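PDB 1UZ5: molybdopterin molybdotransferase from Pyrococcus horikoshii, which probably catalyses the insertion of molybdate into adenylylated molybdopterin, a magnesium-dependent step of molybdenum cofactor biosynthesis that releases AMP. Local coordinates for residues Ala105-Phe117 with Leu128-Met140. Numbering follows the deposited sequence.
Sequences AMLPGNADAVIQF and LIYKPAYPGLGVM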
ATOM      1  N   ALA A 105       5.348  23.446  26.785  1.00 20.93           N
ATOM      2  CA  ALA A 105       6.441  24.408  26.657  1.00 19.40           C
ATOM      3  C   ALA A 105       7.817  23.806  26.965  1.00 19.22           C
ATOM      4  O   ALA A 105       7.927  22.801  27.672  1.00 22.30           O
ATOM      5  CB  ALA A 105       6.165  25.609  27.552  1.00 19.35           C
ATOM      6  N   MET A 106       8.860  24.435  26.431  1.00 15.23           N
ATOM      7  CA  MET A 106      10.233  23.975  26.613  1.00 16.19           C
ATOM      8  C   MET A 106      10.828  24.374  27.969  1.00 24.29           C
ATOM      9  O   MET A 106      10.731  25.525  28.379  1.00 18.82           O
ATOM     10  CB  MET A 106      11.107  24.544  25.501  1.00 17.51           C
ATOM     11  CG  MET A 106      12.547  24.081  25.524  1.00 16.38           C
ATOM     12  SD  MET A 106      13.417  24.619  24.040  1.00 25.11           S
ATOM     13  CE  MET A 106      15.163  24.480  24.566  1.00 25.60           C
ATOM     14  N   LEU A 107      11.457  23.429  28.660  1.00 19.88           N
ATOM     15  CA  LEU A 107      12.052  23.759  29.955  1.00 20.37           C
ATOM     16  C   LEU A 107      13.235  24.691  29.802  1.00 16.36           C
ATOM     17  O   LEU A 107      14.034  24.556  28.880  1.00 23.28           O
ATOM     18  CB  LEU A 107      12.523  22.497  30.689  1.00 15.07           C
ATOM     19  CG  LEU A 107      11.489  21.711  31.506  1.00 30.40           C
ATOM     20  CD1 LEU A 107      10.338  21.239  30.629  1.00 25.84           C
ATOM     21  CD2 LEU A 107      12.188  20.525  32.158  1.00 32.56           C
ATOM     22  N   PRO A 108      13.370  25.653  30.723  1.00 21.18           N
ATOM     23  CA  PRO A 108      14.494  26.591  30.656  1.00 14.31           C
ATOM     24  C   PRO A 108      15.778  25.852  31.049  1.00 17.50           C
ATOM     25  O   PRO A 108      15.723  24.721  31.546  1.00 18.07           O
ATOM     26  CB  PRO A 108      14.095  27.673  31.655  1.00 20.81           C
ATOM     27  CG  PRO A 108      13.328  26.905  32.691  1.00 22.40           C
ATOM     28  CD  PRO A 108      12.496  25.934  31.877  1.00 18.21           C
ATOM     29  N   GLY A 109      16.925  26.480  30.819  1.00 14.93           N
ATOM     30  CA  GLY A 109      18.195  25.851  31.149  1.00 26.12           C
ATOM     31  C   GLY A 109      18.282  25.358  32.588  1.00 20.63           C
ATOM     32  O   GLY A 109      17.756  25.995  33.502  1.00 20.93           O
ATOM     33  N   ASN A 110      18.944  24.218  32.772  1.00 21.76           N
ATOM     34  CA  ASN A 110      19.142  23.576  34.080  1.00 26.33           C
ATOM     35  C   ASN A 110      17.906  22.946  34.711  1.00 25.87           C
ATOM     36  O   ASN A 110      18.026  22.215  35.695  1.00 30.79           O
ATOM     37  CB  ASN A 110      19.768  24.548  35.097  1.00 22.22           C
ATOM     38  CG  ASN A 110      21.131  25.037  34.666  1.00 24.13           C
ATOM     39  OD1 ASN A 110      21.873  24.313  34.014  1.00 26.70           O
ATOM     40  ND2 ASN A 110      21.471  26.267  35.035  1.00 28.01           N
ATOM     41  N   ALA A 111      16.720  23.215  34.178  1.00 23.21           N
ATOM     42  CA  ALA A 111      15.523  22.608  34.759  1.00 21.06           C
ATOM     43  C   ALA A 111      15.443  21.150  34.321  1.00 26.98           C
ATOM     44  O   ALA A 111      15.805  20.822  33.194  1.00 21.15           O
ATOM     45  CB  ALA A 111      14.268  23.355  34.313  1.00 17.91           C
ATOM     46  N   ASP A 112      14.973  20.273  35.206  1.00 18.84           N
ATOM     47  CA  ASP A 112      14.848  18.864  34.847  1.00 20.72           C
ATOM     48  C   ASP A 112      13.560  18.245  35.366  1.00 19.97           C
ATOM     49  O   ASP A 112      13.359  17.037  35.275  1.00 25.88           O
ATOM     50  CB  ASP A 112      16.057  18.061  35.338  1.00 25.54           C
ATOM     51  CG  ASP A 112      16.238  18.124  36.847  1.00 32.20           C
ATOM     52  OD1 ASP A 112      15.346  18.650  37.542  1.00 28.93           O
ATOM     53  OD2 ASP A 112      17.277  17.633  37.335  1.00 28.40           O
ATOM     54  N   ALA A 113      12.687  19.082  35.913  1.00 22.71           N
ATOM     55  CA  ALA A 113      11.402  18.620  36.409  1.00 21.30           C
ATOM     56  C   ALA A 113      10.407  19.765  36.434  1.00 17.33           C
ATOM     57  O   ALA A 113      10.791  20.933  36.485  1.00 21.91           O
ATOM     58  CB  ALA A 113      11.550  18.032  37.814  1.00 24.72           C
ATOM     59  N   VAL A 114       9.126  19.417  36.382  1.00 21.41           N
ATOM     60  CA  VAL A 114       8.063  20.402  36.455  1.00 23.30           C
ATOM     61  C   VAL A 114       7.092  19.935  37.530  1.00 25.68           C
ATOM     62  O   VAL A 114       6.585  18.815  37.476  1.00 23.44           O
ATOM     63  CB  VAL A 114       7.283  20.547  35.124  1.00 18.33           C
ATOM     64  CG1 VAL A 114       6.173  21.586  35.300  1.00 16.41           C
ATOM     65  CG2 VAL A 114       8.225  20.976  34.001  1.00 19.01           C
ATOM     66  N   ILE A 115       6.841  20.788  38.511  1.00 23.25           N
ATOM     67  CA  ILE A 115       5.919  20.443  39.590  1.00 23.58           C
ATOM     68  C   ILE A 115       4.564  21.061  39.272  1.00 26.15           C
ATOM     69  O   ILE A 115       4.465  22.271  39.082  1.00 29.87           O
ATOM     70  CB  ILE A 115       6.426  20.986  40.941  1.00 28.39           C
ATOM     71  CG1 ILE A 115       7.825  20.426  41.226  1.00 20.82           C
ATOM     72  CG2 ILE A 115       5.448  20.615  42.050  1.00 31.25           C
ATOM     73  CD1 ILE A 115       8.459  20.925  42.529  1.00 31.74           C
ATOM     74  N   GLN A 116       3.532  20.224  39.192  1.00 24.62           N
ATOM     75  CA  GLN A 116       2.181  20.683  38.883  1.00 31.74           C
ATOM     76  C   GLN A 116       1.824  21.931  39.665  1.00 28.88           C
ATOM     77  O   GLN A 116       2.223  22.092  40.815  1.00 29.73           O
ATOM     78  CB  GLN A 116       1.147  19.608  39.203  1.00 35.87           C
ATOM     79  CG  GLN A 116       1.295  18.322  38.432  1.00 53.79           C
ATOM     80  CD  GLN A 116       0.248  17.304  38.836  1.00 58.34           C
ATOM     81  OE1 GLN A 116      -0.945  17.509  38.620  1.00 61.66           O
ATOM     82  NE2 GLN A 116       0.689  16.204  39.440  1.00 61.96           N
ATOM     83  N   PHE A 117       1.053  22.799  39.025  1.00 27.42           N
ATOM     84  CA  PHE A 117       0.625  24.054  39.620  1.00 33.09           C
ATOM     85  C   PHE A 117      -0.005  23.847  41.000  1.00 37.18           C
ATOM     86  O   PHE A 117       0.306  24.560  41.950  1.00 33.35           O
ATOM     87  CB  PHE A 117      -0.386  24.726  38.685  1.00 32.79           C
ATOM     88  CG  PHE A 117      -0.719  26.140  39.061  1.00 50.98           C
ATOM     89  CD1 PHE A 117       0.243  27.143  38.974  1.00 50.49           C
ATOM     90  CD2 PHE A 117      -1.993  26.472  39.507  1.00 46.96           C
ATOM     91  CE1 PHE A 117      -0.058  28.459  39.324  1.00 48.71           C
ATOM     92  CE2 PHE A 117      -2.305  27.786  39.861  1.00 53.29           C
ATOM     93  CZ  PHE A 117      -1.334  28.781  39.770  1.00 42.64           C
ATOM     94  N   LEU A 128       6.371  27.421  47.478  1.00 28.78           N
ATOM     95  CA  LEU A 128       6.756  26.492  48.532  1.00 32.24           C
ATOM     96  C   LEU A 128       6.521  25.068  48.052  1.00 24.79           C
ATOM     97  O   LEU A 128       5.445  24.740  47.551  1.00 28.11           O
ATOM     98  CB  LEU A 128       5.943  26.752  49.805  1.00 35.05           C
ATOM     99  CG  LEU A 128       6.162  28.089  50.518  1.00 42.60           C
ATOM    100  CD1 LEU A 128       5.213  28.187  51.703  1.00 42.95           C
ATOM    101  CD2 LEU A 128       7.606  28.202  50.982  1.00 39.32           C
ATOM    102  N   ILE A 129       7.540  24.233  48.213  1.00 25.61           N
ATOM    103  CA  ILE A 129       7.491  22.839  47.797  1.00 33.97           C
ATOM    104  C   ILE A 129       7.589  21.962  49.042  1.00 35.74           C
ATOM    105  O   ILE A 129       8.510  22.116  49.846  1.00 31.50           O
ATOM    106  CB  ILE A 129       8.654  22.536  46.830  1.00 32.49           C
ATOM    107  CG1 ILE A 129       8.560  23.486  45.627  1.00 41.69           C
ATOM    108  CG2 ILE A 129       8.605  21.083  46.380  1.00 30.13           C
ATOM    109  CD1 ILE A 129       9.702  23.368  44.650  1.00 54.70           C
ATOM    110  N   TYR A 130       6.639  21.043  49.185  1.00 35.20           N
ATOM    111  CA  TYR A 130       6.563  20.166  50.354  1.00 42.78           C
ATOM    112  C   TYR A 130       6.992  18.727  50.092  1.00 44.95           C
ATOM    113  O   TYR A 130       7.104  17.925  51.022  1.00 39.88           O
ATOM    114  CB  TYR A 130       5.126  20.166  50.884  1.00 40.57           C
ATOM    115  CG  TYR A 130       4.594  21.544  51.218  1.00 40.33           C
ATOM    116  CD1 TYR A 130       4.863  22.136  52.450  1.00 48.56           C
ATOM    117  CD2 TYR A 130       3.845  22.269  50.289  1.00 45.42           C
ATOM    118  CE1 TYR A 130       4.401  23.418  52.752  1.00 49.42           C
ATOM    119  CE2 TYR A 130       3.379  23.555  50.581  1.00 48.54           C
ATOM    120  CZ  TYR A 130       3.662  24.120  51.816  1.00 46.87           C
ATOM    121  OH  TYR A 130       3.214  25.385  52.113  1.00 63.06           O
ATOM    122  N   LYS A 131       7.226  18.402  48.827  1.00 39.02           N
ATOM    123  CA  LYS A 131       7.623  17.054  48.445  1.00 40.18           C
ATOM    124  C   LYS A 131       8.760  17.121  47.429  1.00 43.51           C
ATOM    125  O   LYS A 131       8.716  17.908  46.488  1.00 33.84           O
ATOM    126  CB  LYS A 131       6.419  16.326  47.845  1.00 42.67           C
ATOM    127  CG  LYS A 131       6.648  14.871  47.494  1.00 51.89           C
ATOM    128  CD  LYS A 131       5.377  14.267  46.916  1.00 53.37           C
ATOM    129  CE  LYS A 131       5.551  12.794  46.587  1.00 60.93           C
ATOM    130  NZ  LYS A 131       4.307  12.218  46.003  1.00 65.82           N
ATOM    131  N   PRO A 132       9.805  16.305  47.613  1.00 40.03           N
ATOM    132  CA  PRO A 132      10.908  16.349  46.654  1.00 40.30           C
ATOM    133  C   PRO A 132      10.472  15.892  45.266  1.00 36.29           C
ATOM    134  O   PRO A 132       9.652  14.986  45.122  1.00 31.30           O
ATOM    135  CB  PRO A 132      11.938  15.401  47.266  1.00 46.45           C
ATOM    136  CG  PRO A 132      11.649  15.485  48.741  1.00 45.90           C
ATOM    137  CD  PRO A 132      10.143  15.445  48.760  1.00 47.06           C
ATOM    138  N   ALA A 133      11.008  16.542  44.243  1.00 36.61           N
ATOM    139  CA  ALA A 133      10.705  16.158  42.873  1.00 35.65           C
ATOM    140  C   ALA A 133      11.877  15.282  42.454  1.00 34.17           C
ATOM    141  O   ALA A 133      12.863  15.164  43.181  1.00 31.71           O
ATOM    142  CB  ALA A 133      10.629  17.392  41.981  1.00 32.28           C
ATOM    143  N   TYR A 134      11.768  14.655  41.295  1.00 28.76           N
ATOM    144  CA  TYR A 134      12.848  13.834  40.782  1.00 29.87           C
ATOM    145  C   TYR A 134      13.020  14.184  39.309  1.00 27.43           C
ATOM    146  O   TYR A 134      12.060  14.561  38.644  1.00 29.16           O
ATOM    147  CB  TYR A 134      12.527  12.346  40.926  1.00 21.80           C
ATOM    148  CG  TYR A 134      11.189  11.941  40.357  1.00 27.43           C
ATOM    149  CD1 TYR A 134      10.037  11.966  41.143  1.00 29.83           C
ATOM    150  CD2 TYR A 134      11.072  11.540  39.028  1.00 31.70           C
ATOM    151  CE1 TYR A 134       8.801  11.599  40.618  1.00 29.94           C
ATOM    152  CE2 TYR A 134       9.845  11.176  38.494  1.00 33.06           C
ATOM    153  CZ  TYR A 134       8.714  11.205  39.292  1.00 38.34           C
ATOM    154  OH  TYR A 134       7.503  10.834  38.760  1.00 39.93           O
ATOM    155  N   PRO A 135      14.249  14.073  38.785  1.00 24.32           N
ATOM    156  CA  PRO A 135      14.469  14.394  37.372  1.00 27.06           C
ATOM    157  C   PRO A 135      13.471  13.653  36.500  1.00 30.99           C
ATOM    158  O   PRO A 135      13.293  12.444  36.650  1.00 27.62           O
ATOM    159  CB  PRO A 135      15.899  13.926  37.130  1.00 24.35           C
ATOM    160  CG  PRO A 135      16.553  14.160  38.479  1.00 25.36           C
ATOM    161  CD  PRO A 135      15.502  13.649  39.438  1.00 22.26           C
ATOM    162  N   GLY A 136      12.802  14.374  35.604  1.00 25.22           N
ATOM    163  CA  GLY A 136      11.846  13.729  34.720  1.00 25.80           C
ATOM    164  C   GLY A 136      10.385  13.937  35.076  1.00 30.01           C
ATOM    165  O   GLY A 136       9.519  13.824  34.209  1.00 25.99           O
ATOM    166  N   LEU A 137      10.105  14.227  36.345  1.00 27.76           N
ATOM    167  CA  LEU A 137       8.732  14.470  36.791  1.00 27.79           C
ATOM    168  C   LEU A 137       8.126  15.608  35.972  1.00 24.91           C
ATOM    169  O   LEU A 137       8.761  16.647  35.797  1.00 25.24           O
ATOM    170  CB  LEU A 137       8.722  14.872  38.269  1.00 32.31           C
ATOM    171  CG  LEU A 137       7.411  15.417  38.845  1.00 28.40           C
ATOM    172  CD1 LEU A 137       6.407  14.286  39.028  1.00 31.44           C
ATOM    173  CD2 LEU A 137       7.691  16.099  40.182  1.00 37.55           C
ATOM    174  N   GLY A 138       6.904  15.409  35.479  1.00 28.55           N
ATOM    175  CA  GLY A 138       6.228  16.435  34.696  1.00 23.49           C
ATOM    176  C   GLY A 138       6.930  16.815  33.403  1.00 25.43           C
ATOM    177  O   GLY A 138       6.715  17.906  32.863  1.00 25.63           O
ATOM    178  N   VAL A 139       7.750  15.909  32.885  1.00 26.14           N
ATOM    179  CA  VAL A 139       8.500  16.172  31.668  1.00 24.78           C
ATOM    180  C   VAL A 139       8.483  15.036  30.648  1.00 33.09           C
ATOM    181  O   VAL A 139       8.583  13.861  30.999  1.00 32.43           O
ATOM    182  CB  VAL A 139       9.983  16.462  31.995  1.00 25.54           C
ATOM    183  CG1 VAL A 139      10.749  16.776  30.720  1.00 24.02           C
ATOM    184  CG2 VAL A 139      10.086  17.608  32.984  1.00 20.41           C
ATOM    185  N   MET A 140       8.353  15.411  29.381  1.00 27.02           N
ATOM    186  CA  MET A 140       8.390  14.475  28.262  1.00 26.90           C
ATOM    187  C   MET A 140       9.743  14.820  27.664  1.00 25.90           C
ATOM    188  O   MET A 140       9.890  15.852  27.008  1.00 23.15           O
ATOM    189  CB  MET A 140       7.270  14.787  27.268  1.00 22.94           C
ATOM    190  CG  MET A 140       7.413  14.129  25.902  1.00 46.85           C
ATOM    191  SD  MET A 140       7.188  12.346  25.916  1.00 64.15           S
ATOM    192  CE  MET A 140       5.416  12.229  26.158  1.00 47.32           C
TER
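The carbonyl oxygen of Asp112 takes a short, nearly straight hydrogen bond from the amide of Gly136, 2.7 Å from Gly136 N to Asp112 O, with the donor almost in line with the C=O bond. The CA of Pro135 adds a CA-H...O contact to the same oxygen. Two residues on, Val114 N donates to Leu137 O at 2.9 Å. Gly136 and Leu137 belong to two overlapping type II turns, Tyr134-Leu137 and Gly136-Val139, which lie against the start of strand 113-116, an edge strand of the mixed sheet in the MoeA N-terminal region. Here Asp112 and Ala113 form a classic beta bulge opposite Val61 of strand 58-61. The side chain of Asp112 runs beside the Pro135 ring, OD2 3.7 Å from Pro135 CG, while OD1 is bound by Ala63 N. Apolar contacts flank the turns. With CG1 anti to its carbonyl carbon (chi1 -58°), Ile115 extends CD1 to Ile129 CD1, a tight 3.5 Å, and Ala133 CB packs against CG1 and CD1 of Ile115. Toward the other end, Val139 CG2 touches Leu107 CD2 at 3.7 Å and Val114 CG2 at 4.0 Å, the two valine side chains crossing at roughly a right angle.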